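Local coordinates for ssDNA binding protein (Pyrococcus furiosus, PDB 4PSM), which binds single-stranded DNA, probably by trapping it in a system of tunnels formed between the subunits of its tetrameric assembly, at residues Glu49-Met54 and Leu82-Tyr87; Lys4-Phe9 and Arg63-Phe68; Pro33-Lys38 and Asp72-Trp77. One frame throughout, in Å; residues are numbered along the deposited sequence.

Contact 1 (Glu49-Met54 and Leu82-Tyr87); sequences EKLQEM and LEIETY
The flat groups sit behind Ile84, the residue that brings segment 82-87 onto the side chains of Leu51, Lys50 and Met54. Glu85 OE1 lies in the plane of the Tyr87 ring, at its edge, where Tyr87 OH donates a 2.8 Å hydrogen bond to Glu85 OE1. The hydroxyl approaches from 45° above the carboxylate plane. The Tyr87 ring also meets Phe9 edge-to-face, and Glu85 OE1 forms a long, weak ion pair with Arg63 NE, so the polar pair faces across the sheet, toward strands 61-71 and 4-11, not the helix.

Toward helix 33-53 the character changes. Ile84 points at the helix, between Glu83 and Glu85, which point away, and its two branches find different partners. CG2, anti to the backbone N, rests against Leu51 CD2 at 3.7 Å, the two side chains slanting past one another. The other branch runs out extended (chi2 179°) and brings Ile84 CD1 to 3.9 Å from Lys50 CB, so the lysine contributes the root of its chain. Met54, just past the last helical residue and modelled as selenomethionine, adds its SE 4.3 Å from Ile84 CG2. Leu82, two residues earlier and likewise turned toward the helix, brings CD2 to 4.4 Å from Lys50 CD.

This is a helix's last turn lying on an outermost strand of this chain's sheet, near the surface. No hydrogen bond or salt bridge crosses, so the join depends on apolar surface and shape: Ile84 is held through both its branches, by Leu51 and Met54 at CG2 and by Lys50 at CD1, and not by any directional bond.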
ATOM      1  N   GLU A  49      41.431 -16.808   0.470  1.00 27.58           N
ATOM      2  CA  GLU A  49      42.771 -17.273   0.144  1.00 66.83           C
ATOM      3  C   GLU A  49      43.442 -17.803   1.408  1.00 64.62           C
ATOM      4  O   GLU A  49      43.994 -18.892   1.408  1.00 31.41           O
ATOM      5  CB  GLU A  49      43.601 -16.150  -0.477  1.00 53.29           C
ATOM      6  CG  GLU A  49      43.101 -15.693  -1.842  1.00 99.41           C
ATOM      7  CD  GLU A  49      43.840 -14.472  -2.359  1.00131.79           C
ATOM      8  OE1 GLU A  49      44.373 -13.701  -1.532  1.00141.37           O
ATOM      9  OE2 GLU A  49      43.887 -14.284  -3.593  1.00146.56           O
ATOM     10  N   LYS A  50      43.362 -17.030   2.485  1.00 30.36           N
ATOM     11  CA  LYS A  50      43.930 -17.415   3.763  1.00 40.88           C
ATOM     12  C   LYS A  50      43.272 -18.667   4.334  1.00 51.37           C
ATOM     13  O   LYS A  50      43.960 -19.547   4.843  1.00 51.92           O
ATOM     14  CB  LYS A  50      43.859 -16.255   4.754  1.00 42.29           C
ATOM     15  CG  LYS A  50      44.504 -14.983   4.224  1.00 46.57           C
ATOM     16  CD  LYS A  50      45.081 -14.127   5.337  1.00 60.66           C
ATOM     17  CE  LYS A  50      46.119 -13.163   4.780  1.00 95.24           C
ATOM     18  NZ  LYS A  50      46.878 -12.464   5.851  1.00110.58           N
ATOM     19  N   LEU A  51      41.949 -18.760   4.242  1.00 51.91           N
ATOM     20  CA  LEU A  51      41.255 -19.964   4.697  1.00 37.76           C
ATOM     21  C   LEU A  51      41.733 -21.193   3.933  1.00 60.69           C
ATOM     22  O   LEU A  51      41.830 -22.277   4.500  1.00 39.80           O
ATOM     23  CB  LEU A  51      39.733 -19.841   4.562  1.00 41.07           C
ATOM     24  CG  LEU A  51      39.060 -18.720   5.354  1.00 49.73           C
ATOM     25  CD1 LEU A  51      37.536 -18.682   5.170  1.00 52.59           C
ATOM     26  CD2 LEU A  51      39.473 -18.698   6.814  1.00 57.26           C
ATOM     27  N   GLN A  52      42.021 -21.020   2.645  1.00 26.29           N
ATOM     28  CA  GLN A  52      42.571 -22.096   1.828  1.00 47.52           C
ATOM     29  C   GLN A  52      43.947 -22.501   2.353  1.00 72.87           C
ATOM     30  O   GLN A  52      44.223 -23.677   2.568  1.00 38.84           O
ATOM     31  CB  GLN A  52      42.695 -21.659   0.368  1.00 49.04           C
ATOM     32  CG  GLN A  52      41.507 -22.009  -0.514  1.00 79.66           C
ATOM     33  CD  GLN A  52      41.815 -21.830  -1.992  1.00119.87           C
ATOM     34  OE1 GLN A  52      42.865 -21.302  -2.362  1.00112.60           O
ATOM     35  NE2 GLN A  52      40.903 -22.280  -2.843  1.00122.08           N
ATOM     36  N   GLU A  53      44.804 -21.509   2.557  1.00 32.42           N
ATOM     37  CA  GLU A  53      46.158 -21.731   3.017  1.00 61.60           C
ATOM     38  C   GLU A  53      46.151 -22.386   4.396  1.00 73.64           C
ATOM     39  O   GLU A  53      47.030 -23.177   4.715  1.00 48.54           O
ATOM     40  CB  GLU A  53      46.919 -20.402   3.063  1.00 45.49           C
ATOM     41  CG  GLU A  53      48.432 -20.543   3.008  1.00122.71           C
ATOM     42  CD  GLU A  53      48.933 -20.916   1.624  1.00140.66           C
ATOM     43  OE1 GLU A  53      48.900 -20.049   0.726  1.00137.08           O
ATOM     44  OE2 GLU A  53      49.360 -22.076   1.434  1.00141.94           O
HETATM   45  N   MSE A  54      45.149 -22.063   5.203  1.00 50.69           N
HETATM   46  CA  MSE A  54      45.093 -22.541   6.578  1.00 50.76           C
HETATM   47  C   MSE A  54      44.473 -23.927   6.703  1.00 58.10           C
HETATM   48  O   MSE A  54      44.349 -24.454   7.805  1.00 56.23           O
HETATM   49  CB  MSE A  54      44.312 -21.560   7.444  1.00 63.16           C
HETATM   50  CG  MSE A  54      45.101 -20.351   7.876  1.00 77.20           C
HETATM   51 SE   MSE A  54      43.912 -18.953   8.519  1.00 75.57          SE
HETATM   52  CE  MSE A  54      45.228 -17.790   9.375  1.00290.16           C
ATOM     53  N   LEU A  82      43.867  -7.714  10.240  1.00 47.65           N
ATOM     54  CA  LEU A  82      43.002  -8.870  10.018  1.00 47.20           C
ATOM     55  C   LEU A  82      43.401 -10.073  10.856  1.00 64.93           C
ATOM     56  O   LEU A  82      44.540 -10.539  10.799  1.00 44.19           O
ATOM     57  CB  LEU A  82      42.983  -9.280   8.549  1.00 34.36           C
ATOM     58  CG  LEU A  82      42.146 -10.530   8.296  1.00 32.31           C
ATOM     59  CD1 LEU A  82      40.672 -10.241   8.549  1.00 32.40           C
ATOM     60  CD2 LEU A  82      42.370 -11.075   6.896  1.00 40.98           C
ATOM     61  N   GLU A  83      42.444 -10.577  11.624  1.00 77.42           N
ATOM     62  CA  GLU A  83      42.643 -11.774  12.421  1.00 42.46           C
ATOM     63  C   GLU A  83      41.606 -12.820  12.043  1.00 47.64           C
ATOM     64  O   GLU A  83      40.416 -12.531  11.946  1.00 50.73           O
ATOM     65  CB  GLU A  83      42.560 -11.452  13.913  1.00 62.30           C
ATOM     66  CG  GLU A  83      42.627  -9.964  14.230  1.00125.17           C
ATOM     67  CD  GLU A  83      42.963  -9.687  15.683  1.00139.19           C
ATOM     68  OE1 GLU A  83      42.091  -9.171  16.414  1.00127.49           O
ATOM     69  OE2 GLU A  83      44.107  -9.979  16.091  1.00138.35           O
ATOM     70  N   ILE A  84      42.071 -14.036  11.806  1.00 49.77           N
ATOM     71  CA  ILE A  84      41.183 -15.147  11.526  1.00 45.61           C
ATOM     72  C   ILE A  84      41.404 -16.255  12.557  1.00 68.53           C
ATOM     73  O   ILE A  84      42.324 -17.059  12.426  1.00 61.85           O
ATOM     74  CB  ILE A  84      41.412 -15.723  10.118  1.00 38.86           C
ATOM     75  CG1 ILE A  84      41.320 -14.626   9.060  1.00 34.72           C
ATOM     76  CG2 ILE A  84      40.412 -16.833   9.830  1.00 33.17           C
ATOM     77  CD1 ILE A  84      41.556 -15.126   7.654  1.00 54.93           C
ATOM     78  N   GLU A  85      40.570 -16.273  13.590  1.00 41.74           N
ATOM     79  CA  GLU A  85      40.556 -17.372  14.540  1.00 37.30           C
ATOM     80  C   GLU A  85      39.812 -18.543  13.927  1.00 50.54           C
ATOM     81  O   GLU A  85      38.739 -18.379  13.352  1.00 44.56           O
ATOM     82  CB  GLU A  85      39.888 -16.943  15.838  1.00 32.53           C
ATOM     83  CG  GLU A  85      40.583 -15.778  16.528  1.00 64.19           C
ATOM     84  CD  GLU A  85      39.812 -15.269  17.730  1.00133.75           C
ATOM     85  OE1 GLU A  85      38.707 -15.791  17.989  1.00157.70           O
ATOM     86  OE2 GLU A  85      40.305 -14.348  18.413  1.00156.27           O
ATOM     87  N   THR A  86      40.390 -19.730  14.044  1.00 35.31           N
ATOM     88  CA  THR A  86      39.788 -20.920  13.456  1.00 47.46           C
ATOM     89  C   THR A  86      39.444 -21.953  14.525  1.00 26.79           C
ATOM     90  O   THR A  86      40.102 -22.036  15.554  1.00 52.13           O
ATOM     91  CB  THR A  86      40.705 -21.546  12.393  1.00 41.34           C
ATOM     92  OG1 THR A  86      40.269 -22.880  12.112  1.00 79.03           O
ATOM     93  CG2 THR A  86      42.143 -21.585  12.889  1.00 92.82           C
ATOM     94  N   TYR A  87      38.403 -22.732  14.277  1.00 54.92           N
ATOM     95  CA  TYR A  87      37.975 -23.751  15.223  1.00 39.81           C
ATOM     96  C   TYR A  87      37.561 -25.004  14.476  1.00 67.80           C
ATOM     97  O   TYR A  87      36.497 -25.039  13.865  1.00 30.63           O
ATOM     98  CB  TYR A  87      36.824 -23.230  16.075  1.00 29.88           C
ATOM     99  CG  TYR A  87      37.172 -21.952  16.794  1.00 59.18           C
ATOM    100  CD1 TYR A  87      37.706 -21.977  18.072  1.00 46.19           C
ATOM    101  CD2 TYR A  87      36.987 -20.718  16.183  1.00 38.22           C
ATOM    102  CE1 TYR A  87      38.035 -20.807  18.731  1.00 47.80           C
ATOM    103  CE2 TYR A  87      37.316 -19.543  16.835  1.00 43.52           C
ATOM    104  CZ  TYR A  87      37.840 -19.598  18.110  1.00 46.86           C
ATOM    105  OH  TYR A  87      38.172 -18.441  18.770  1.00 67.74           O
TER

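Contact 2 (Lys4-Phe9 and Arg63-Phe68)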
ATOM      1  N   LYS A   4      35.995  -1.348  14.006  1.00 71.18           N
ATOM      2  CA  LYS A   4      36.401  -2.731  13.817  1.00 56.89           C
ATOM      3  C   LYS A   4      35.246  -3.589  13.339  1.00 60.68           C
ATOM      4  O   LYS A   4      34.123  -3.475  13.827  1.00 57.72           O
ATOM      5  CB  LYS A   4      36.977  -3.302  15.109  1.00 45.98           C
ATOM      6  CG  LYS A   4      37.897  -4.497  14.918  1.00 77.61           C
ATOM      7  CD  LYS A   4      38.676  -4.753  16.198  1.00 84.95           C
ATOM      8  CE  LYS A   4      39.322  -3.462  16.684  1.00 93.22           C
ATOM      9  NZ  LYS A   4      39.615  -3.473  18.140  1.00100.02           N
ATOM     10  N   LEU A   5      35.529  -4.446  12.367  1.00 41.36           N
ATOM     11  CA  LEU A   5      34.545  -5.400  11.886  1.00 36.06           C
ATOM     12  C   LEU A   5      34.777  -6.735  12.580  1.00 70.93           C
ATOM     13  O   LEU A   5      35.895  -7.241  12.619  1.00 63.35           O
ATOM     14  CB  LEU A   5      34.635  -5.521  10.373  1.00 31.04           C
ATOM     15  CG  LEU A   5      34.138  -6.672   9.489  1.00 45.32           C
ATOM     16  CD1 LEU A   5      33.849  -8.026  10.143  1.00 46.51           C
ATOM     17  CD2 LEU A   5      33.129  -6.270   8.437  1.00 41.63           C
HETATM   18  N   MSE A   6      33.715  -7.292  13.146  1.00 62.92           N
HETATM   19  CA  MSE A   6      33.800  -8.566  13.835  1.00 41.12           C
HETATM   20  C   MSE A   6      32.616  -9.437  13.476  1.00 42.52           C
HETATM   21  O   MSE A   6      31.465  -9.012  13.572  1.00 66.81           O
HETATM   22  CB  MSE A   6      33.840  -8.356  15.339  1.00 26.86           C
HETATM   23  CG  MSE A   6      34.952  -7.443  15.805  1.00 81.95           C
HETATM   24 SE   MSE A   6      34.903  -7.234  17.741  1.00112.00          SE
HETATM   25  CE  MSE A   6      33.060  -6.647  17.941  1.00153.38           C
ATOM     26  N   THR A   7      32.906 -10.663  13.062  1.00 35.97           N
ATOM     27  CA  THR A   7      31.861 -11.592  12.673  1.00 39.34           C
ATOM     28  C   THR A   7      31.273 -12.331  13.873  1.00 35.59           C
ATOM     29  O   THR A   7      30.110 -12.735  13.851  1.00 37.44           O
ATOM     30  CB  THR A   7      32.382 -12.630  11.663  1.00 44.15           C
ATOM     31  OG1 THR A   7      33.473 -13.349  12.241  1.00 55.50           O
ATOM     32  CG2 THR A   7      32.839 -11.961  10.377  1.00 38.46           C
ATOM     33  N   GLY A   8      32.075 -12.499  14.919  1.00 45.09           N
ATOM     34  CA  GLY A   8      31.733 -13.427  15.981  1.00 27.41           C
ATOM     35  C   GLY A   8      31.869 -14.806  15.377  1.00 34.92           C
ATOM     36  O   GLY A   8      32.421 -14.950  14.279  1.00 35.14           O
ATOM     37  N   PHE A   9      31.374 -15.824  16.070  1.00 45.26           N
ATOM     38  CA  PHE A   9      31.490 -17.184  15.545  1.00 29.90           C
ATOM     39  C   PHE A   9      30.651 -17.360  14.289  1.00 28.32           C
ATOM     40  O   PHE A   9      29.490 -16.964  14.238  1.00 39.43           O
ATOM     41  CB  PHE A   9      31.082 -18.226  16.589  1.00 34.41           C
ATOM     42  CG  PHE A   9      31.993 -18.287  17.771  1.00 41.49           C
ATOM     43  CD1 PHE A   9      33.250 -18.873  17.664  1.00 44.19           C
ATOM     44  CD2 PHE A   9      31.595 -17.776  18.991  1.00 34.06           C
ATOM     45  CE1 PHE A   9      34.101 -18.945  18.760  1.00 32.56           C
ATOM     46  CE2 PHE A   9      32.444 -17.843  20.092  1.00 80.24           C
ATOM     47  CZ  PHE A   9      33.702 -18.428  19.975  1.00 41.91           C
ATOM     48  N   ARG A  63      36.318 -17.025  13.444  1.00 35.78           N
ATOM     49  CA  ARG A  63      35.970 -15.679  13.860  1.00 35.34           C
ATOM     50  C   ARG A  63      36.856 -14.733  13.078  1.00 34.46           C
ATOM     51  O   ARG A  63      38.063 -14.939  12.993  1.00 39.68           O
ATOM     52  CB  ARG A  63      36.197 -15.474  15.351  1.00 23.10           C
ATOM     53  CG  ARG A  63      35.302 -16.305  16.236  1.00 53.76           C
ATOM     54  CD  ARG A  63      35.656 -16.083  17.694  1.00 67.64           C
ATOM     55  NE  ARG A  63      35.429 -14.702  18.105  1.00 68.76           N
ATOM     56  CZ  ARG A  63      34.271 -14.248  18.570  1.00 63.68           C
ATOM     57  NH1 ARG A  63      33.232 -15.066  18.682  1.00 53.77           N
ATOM     58  NH2 ARG A  63      34.147 -12.978  18.924  1.00 66.52           N
ATOM     59  N   ILE A  64      36.257 -13.695  12.510  1.00 34.95           N
ATOM     60  CA  ILE A  64      37.006 -12.737  11.713  1.00 21.91           C
ATOM     61  C   ILE A  64      36.925 -11.338  12.308  1.00 37.14           C
ATOM     62  O   ILE A  64      35.851 -10.854  12.665  1.00 49.41           O
ATOM     63  CB  ILE A  64      36.521 -12.716  10.249  1.00 48.25           C
ATOM     64  CG1 ILE A  64      36.784 -14.076   9.598  1.00 35.60           C
ATOM     65  CG2 ILE A  64      37.200 -11.585   9.476  1.00 39.63           C
ATOM     66  CD1 ILE A  64      36.272 -14.196   8.188  1.00 52.23           C
ATOM     67  N   SER A  65      38.080 -10.703  12.419  1.00 28.40           N
ATOM     68  CA  SER A  65      38.172  -9.342  12.908  1.00 47.37           C
ATOM     69  C   SER A  65      39.049  -8.548  11.952  1.00 47.55           C
ATOM     70  O   SER A  65      40.009  -9.064  11.384  1.00 40.98           O
ATOM     71  CB  SER A  65      38.772  -9.314  14.313  1.00 51.87           C
ATOM     72  OG  SER A  65      38.127 -10.244  15.163  1.00 81.05           O
ATOM     73  N   VAL A  66      38.715  -7.286  11.763  1.00 40.41           N
ATOM     74  CA  VAL A  66      39.520  -6.438  10.909  1.00 52.81           C
ATOM     75  C   VAL A  66      39.136  -4.988  11.119  1.00 38.76           C
ATOM     76  O   VAL A  66      37.956  -4.635  11.115  1.00 49.09           O
ATOM     77  CB  VAL A  66      39.382  -6.822   9.420  1.00 51.78           C
ATOM     78  CG1 VAL A  66      37.966  -6.574   8.935  1.00 43.26           C
ATOM     79  CG2 VAL A  66      40.392  -6.051   8.576  1.00 59.03           C
ATOM     80  N   ASP A  67      40.145  -4.157  11.337  1.00 54.64           N
ATOM     81  CA  ASP A  67      39.937  -2.726  11.430  1.00 62.84           C
ATOM     82  C   ASP A  67      39.933  -2.147  10.029  1.00 54.75           C
ATOM     83  O   ASP A  67      40.564  -2.687   9.111  1.00 33.26           O
ATOM     84  CB  ASP A  67      41.021  -2.069  12.284  1.00 80.70           C
ATOM     85  CG  ASP A  67      40.838  -2.345  13.763  1.00133.08           C
ATOM     86  OD1 ASP A  67      40.211  -1.513  14.450  1.00178.77           O
ATOM     87  OD2 ASP A  67      41.317  -3.396  14.235  1.00110.50           O
ATOM     88  N   PHE A  68      39.191  -1.060   9.865  1.00 45.06           N
ATOM     89  CA  PHE A  68      39.093  -0.391   8.583  1.00 54.18           C
ATOM     90  C   PHE A  68      38.765   1.066   8.839  1.00 73.08           C
ATOM     91  O   PHE A  68      38.358   1.442   9.938  1.00 48.87           O
ATOM     92  CB  PHE A  68      38.001  -1.032   7.726  1.00 39.59           C
ATOM     93  CG  PHE A  68      36.609  -0.779   8.238  1.00 79.02           C
ATOM     94  CD1 PHE A  68      35.832   0.237   7.704  1.00 58.55           C
ATOM     95  CD2 PHE A  68      36.084  -1.551   9.264  1.00 63.50           C
ATOM     96  CE1 PHE A  68      34.552   0.478   8.178  1.00 58.63           C
ATOM     97  CE2 PHE A  68      34.806  -1.315   9.743  1.00 74.30           C
ATOM     98  CZ  PHE A  68      34.038  -0.299   9.196  1.00 64.07           C
TER
HETATM   99  O   HOH W   1      34.821 -11.919  15.322  1.00 27.47           O
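Arg63 lays its side chain over one face of the Phe9 ring. Its CD is 3.8 Å from the Phe9 ring centroid, a CH-pi contact, and CZ sits 4.4 Å from that centroid, nearly over it, as a cation-pi pair. The bend at chi3 (63°) carries the guanidinium there, standing steeply on the ring with the planes 71° apart, so that NH1 leans onto the face while Gly8 CA covers a face of the guanidinium. Glu101 of the second subunit takes a salt bridge from Arg63 NH1 and a hydrogen bond from Phe9 N, tying this end of the sheet to the assembly.

Next to it the pairing is irregular. Thr7 OG1 accepts from Ile64 N at 2.8 Å and donates to Gly8 O at 2.8 Å, standing in for a main-chain acceptor, and a water bridges Gly8 N and Ile64 O. Further along, regular pairing returns: Leu5 N reaches Val66 O at 2.7 Å and Val66 N reaches Leu5 O at 2.9 Å. Leu5 CB packs on Val66 CG1 (3.8 Å), on the face covered by helices 15-26 and 33-53. The two strands are antiparallel neighbours in a three-stranded sheet of order 1-2-3, with 61-71 in the middle.

Contact 3 (Pro33-Lys38 and Asp72-Trp77)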
ATOM      1  N   PRO A  33      25.745   1.546  -0.493  1.00 52.69           N
ATOM      2  CA  PRO A  33      25.702   0.080  -0.538  1.00 52.28           C
ATOM      3  C   PRO A  33      26.707  -0.510  -1.522  1.00 52.74           C
ATOM      4  O   PRO A  33      27.384  -1.483  -1.189  1.00 64.34           O
ATOM      5  CB  PRO A  33      24.271  -0.211  -0.998  1.00 48.69           C
ATOM      6  CG  PRO A  33      23.489   0.947  -0.492  1.00 59.52           C
ATOM      7  CD  PRO A  33      24.404   2.145  -0.608  1.00 32.08           C
ATOM      8  N   GLU A  34      26.803   0.071  -2.717  1.00 32.71           N
ATOM      9  CA  GLU A  34      27.719  -0.444  -3.729  1.00 56.42           C
ATOM     10  C   GLU A  34      29.154  -0.475  -3.212  1.00 56.15           C
ATOM     11  O   GLU A  34      29.938  -1.341  -3.589  1.00 40.06           O
ATOM     12  CB  GLU A  34      27.634   0.365  -5.031  1.00 53.86           C
ATOM     13  CG  GLU A  34      27.029   1.752  -4.871  1.00 92.98           C
ATOM     14  CD  GLU A  34      25.510   1.729  -4.801  1.00 94.62           C
ATOM     15  OE1 GLU A  34      24.939   2.554  -4.057  1.00 69.16           O
ATOM     16  OE2 GLU A  34      24.891   0.889  -5.494  1.00 84.10           O
ATOM     17  N   GLU A  35      29.501   0.472  -2.349  1.00 33.19           N
ATOM     18  CA  GLU A  35      30.839   0.490  -1.759  1.00 32.49           C
ATOM     19  C   GLU A  35      31.008  -0.651  -0.760  1.00 49.58           C
ATOM     20  O   GLU A  35      32.048  -1.303  -0.732  1.00 37.21           O
ATOM     21  CB  GLU A  35      31.132   1.838  -1.081  1.00 33.88           C
ATOM     22  CG  GLU A  35      32.404   1.866  -0.248  1.00 69.01           C
ATOM     23  CD  GLU A  35      33.661   1.634  -1.072  1.00 83.17           C
ATOM     24  OE1 GLU A  35      33.604   1.792  -2.308  1.00 75.95           O
ATOM     25  OE2 GLU A  35      34.709   1.294  -0.482  1.00 60.59           O
ATOM     26  N   VAL A  36      29.979  -0.880   0.054  1.00 35.50           N
ATOM     27  CA  VAL A  36      29.971  -1.982   1.000  1.00 37.84           C
ATOM     28  C   VAL A  36      30.155  -3.301   0.263  1.00 58.99           C
ATOM     29  O   VAL A  36      30.980  -4.135   0.641  1.00 31.09           O
ATOM     30  CB  VAL A  36      28.660  -2.025   1.797  1.00 40.21           C
ATOM     31  CG1 VAL A  36      28.548  -3.327   2.581  1.00 45.70           C
ATOM     32  CG2 VAL A  36      28.566  -0.829   2.726  1.00 20.67           C
ATOM     33  N   VAL A  37      29.385  -3.484  -0.801  1.00 50.76           N
ATOM     34  CA  VAL A  37      29.477  -4.702  -1.592  1.00 55.56           C
ATOM     35  C   VAL A  37      30.881  -4.853  -2.155  1.00 47.85           C
ATOM     36  O   VAL A  37      31.451  -5.941  -2.164  1.00 53.78           O
ATOM     37  CB  VAL A  37      28.451  -4.707  -2.738  1.00 38.60           C
ATOM     38  CG1 VAL A  37      28.818  -5.746  -3.794  1.00 31.38           C
ATOM     39  CG2 VAL A  37      27.060  -4.963  -2.193  1.00 52.28           C
ATOM     40  N   LYS A  38      31.433  -3.741  -2.615  1.00 39.14           N
ATOM     41  CA  LYS A  38      32.741  -3.732  -3.243  1.00 34.15           C
ATOM     42  C   LYS A  38      33.838  -4.007  -2.206  1.00 45.37           C
ATOM     43  O   LYS A  38      34.725  -4.820  -2.430  1.00 30.78           O
ATOM     44  CB  LYS A  38      32.960  -2.387  -3.946  1.00 53.45           C
ATOM     45  CG  LYS A  38      34.179  -2.309  -4.843  1.00 88.52           C
ATOM     46  CD  LYS A  38      35.432  -1.941  -4.066  1.00102.31           C
ATOM     47  CE  LYS A  38      36.329  -1.023  -4.884  1.00119.07           C
ATOM     48  NZ  LYS A  38      36.548  -1.546  -6.261  1.00113.34           N
ATOM     49  N   ASP A  72      36.502   9.459   2.540  1.00 74.90           N
ATOM     50  CA  ASP A  72      35.814   9.933   1.348  1.00 58.33           C
ATOM     51  C   ASP A  72      34.763   8.915   0.939  1.00 30.81           C
ATOM     52  O   ASP A  72      34.647   8.563  -0.233  1.00 75.05           O
ATOM     53  CB  ASP A  72      36.811  10.153   0.210  1.00 92.24           C
ATOM     54  CG  ASP A  72      38.007  10.982   0.637  1.00 85.07           C
ATOM     55  OD1 ASP A  72      37.810  12.037   1.274  1.00101.99           O
ATOM     56  OD2 ASP A  72      39.147  10.570   0.343  1.00 79.71           O
ATOM     57  N   GLY A  73      34.019   8.423   1.926  1.00 58.95           N
ATOM     58  CA  GLY A  73      32.948   7.474   1.683  1.00 44.11           C
ATOM     59  C   GLY A  73      33.428   6.156   1.106  1.00 52.78           C
ATOM     60  O   GLY A  73      32.647   5.405   0.525  1.00 50.28           O
ATOM     61  N   LYS A  74      34.718   5.875   1.263  1.00 46.04           N
ATOM     62  CA  LYS A  74      35.295   4.623   0.773  1.00 68.46           C
ATOM     63  C   LYS A  74      35.854   3.800   1.921  1.00 40.03           C
ATOM     64  O   LYS A  74      36.555   4.318   2.783  1.00 46.17           O
ATOM     65  CB  LYS A  74      36.404   4.894  -0.246  1.00 40.60           C
ATOM     66  CG  LYS A  74      35.920   5.459  -1.566  1.00 74.70           C
ATOM     67  CD  LYS A  74      35.588   4.349  -2.546  1.00 73.94           C
ATOM     68  CE  LYS A  74      35.257   4.912  -3.918  1.00113.93           C
ATOM     69  NZ  LYS A  74      35.136   3.839  -4.943  1.00109.67           N
ATOM     70  N   ILE A  75      35.537   2.513   1.937  1.00 65.87           N
ATOM     71  CA  ILE A  75      36.060   1.629   2.971  1.00 46.76           C
ATOM     72  C   ILE A  75      37.489   1.211   2.633  1.00 51.71           C
ATOM     73  O   ILE A  75      37.738   0.563   1.614  1.00 38.63           O
ATOM     74  CB  ILE A  75      35.169   0.379   3.166  1.00 66.40           C
ATOM     75  CG1 ILE A  75      33.761   0.791   3.603  1.00 54.80           C
ATOM     76  CG2 ILE A  75      35.781  -0.564   4.196  1.00 56.55           C
ATOM     77  CD1 ILE A  75      32.780  -0.351   3.659  1.00 36.37           C
ATOM     78  N   VAL A  76      38.431   1.604   3.482  1.00 36.49           N
ATOM     79  CA  VAL A  76      39.820   1.202   3.297  1.00 51.28           C
ATOM     80  C   VAL A  76      40.215   0.199   4.379  1.00 56.54           C
ATOM     81  O   VAL A  76      40.282   0.516   5.568  1.00 46.69           O
ATOM     82  CB  VAL A  76      40.797   2.416   3.225  1.00 70.50           C
ATOM     83  CG1 VAL A  76      40.104   3.631   2.606  1.00 61.67           C
ATOM     84  CG2 VAL A  76      41.370   2.755   4.586  1.00 64.93           C
ATOM     85  N   TRP A  77      40.432  -1.039   3.961  1.00 42.46           N
ATOM     86  CA  TRP A  77      40.778  -2.080   4.905  1.00 61.46           C
ATOM     87  C   TRP A  77      42.196  -1.859   5.398  1.00 62.05           C
ATOM     88  O   TRP A  77      43.034  -1.313   4.684  1.00 67.94           O
ATOM     89  CB  TRP A  77      40.659  -3.462   4.263  1.00 39.26           C
ATOM     90  CG  TRP A  77      39.267  -3.818   3.828  1.00 60.00           C
ATOM     91  CD1 TRP A  77      38.830  -4.009   2.549  1.00 30.87           C
ATOM     92  CD2 TRP A  77      38.129  -4.030   4.676  1.00 43.59           C
ATOM     93  NE1 TRP A  77      37.491  -4.332   2.546  1.00 42.36           N
ATOM     94  CE2 TRP A  77      37.037  -4.348   3.837  1.00 55.88           C
ATOM     95  CE3 TRP A  77      37.927  -3.983   6.062  1.00 38.99           C
ATOM     96  CZ2 TRP A  77      35.766  -4.620   4.339  1.00 33.15           C
ATOM     97  CZ3 TRP A  77      36.661  -4.245   6.558  1.00 35.15           C
ATOM     98  CH2 TRP A  77      35.596  -4.559   5.696  1.00 45.61           C
TER
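Ile75 N gives its hydrogen to Glu35 OE2 at 2.8 Å, with an N-H...O angle of 149° and the donor lying 36° out of the carboxylate plane. The bond fastens the first turn of helix 33-53 to a beta-hairpin, the one linking strands 61-71 and 74-87. Asp72 and Gly73 form its tip, both with positive phi, consistent with a type I' turn.

Glu35 is buried, and its shape explains its reach: CG is anti to the backbone N and the chain then bends at chi2 (63°), folding the carboxylate along the start of the strand. Its CG packs 3.6 Å from Gly73 O. The second oxygen serves Lys74, whose chain crosses Glu35 at about a right angle. Glu35 OE1 lies 3.2 Å from Lys74 CD but 3.7 Å from Lys74 NZ, a long salt bridge. An alanine in place of Glu35 would leave Ile75 N without this acceptor and is likely to set the Lys74 chain free to turn.

Behind the polar pair, Ile75 points at the helix and puts CD1 4.3 Å from Val36 CG2. Ser148 of the third subunit packs on Pro33 and Glu34 on the helix. Trp77 is held to the same helix through NE1 and Ala39 O, and Ile75 CG2 stands 3.9 Å above the plane of the Trp77 ring, over its centre.

How the contacts relate
From the N terminus the chain lays down strand 4-11, passes through two helices and returns as strand 61-71, where contact 2 closes the longest loop. Contact 3 starts inside that loop, at the beginning of helix 33-53, and closes past the hairpin turn; contact 1 leaves from the other end of the same helix and closes last. None nests in another: all three cross, their second halves following in the same order as their first. Contacts 1 and 3 clamp helix 33-53 to strand 74-87 at both ends, with centres about 23 Å apart. Contact 2 joins strands 4-11 and 61-71 beside them, touching contact 1 through Ser65 and contact 3 through Phe68 and Val66.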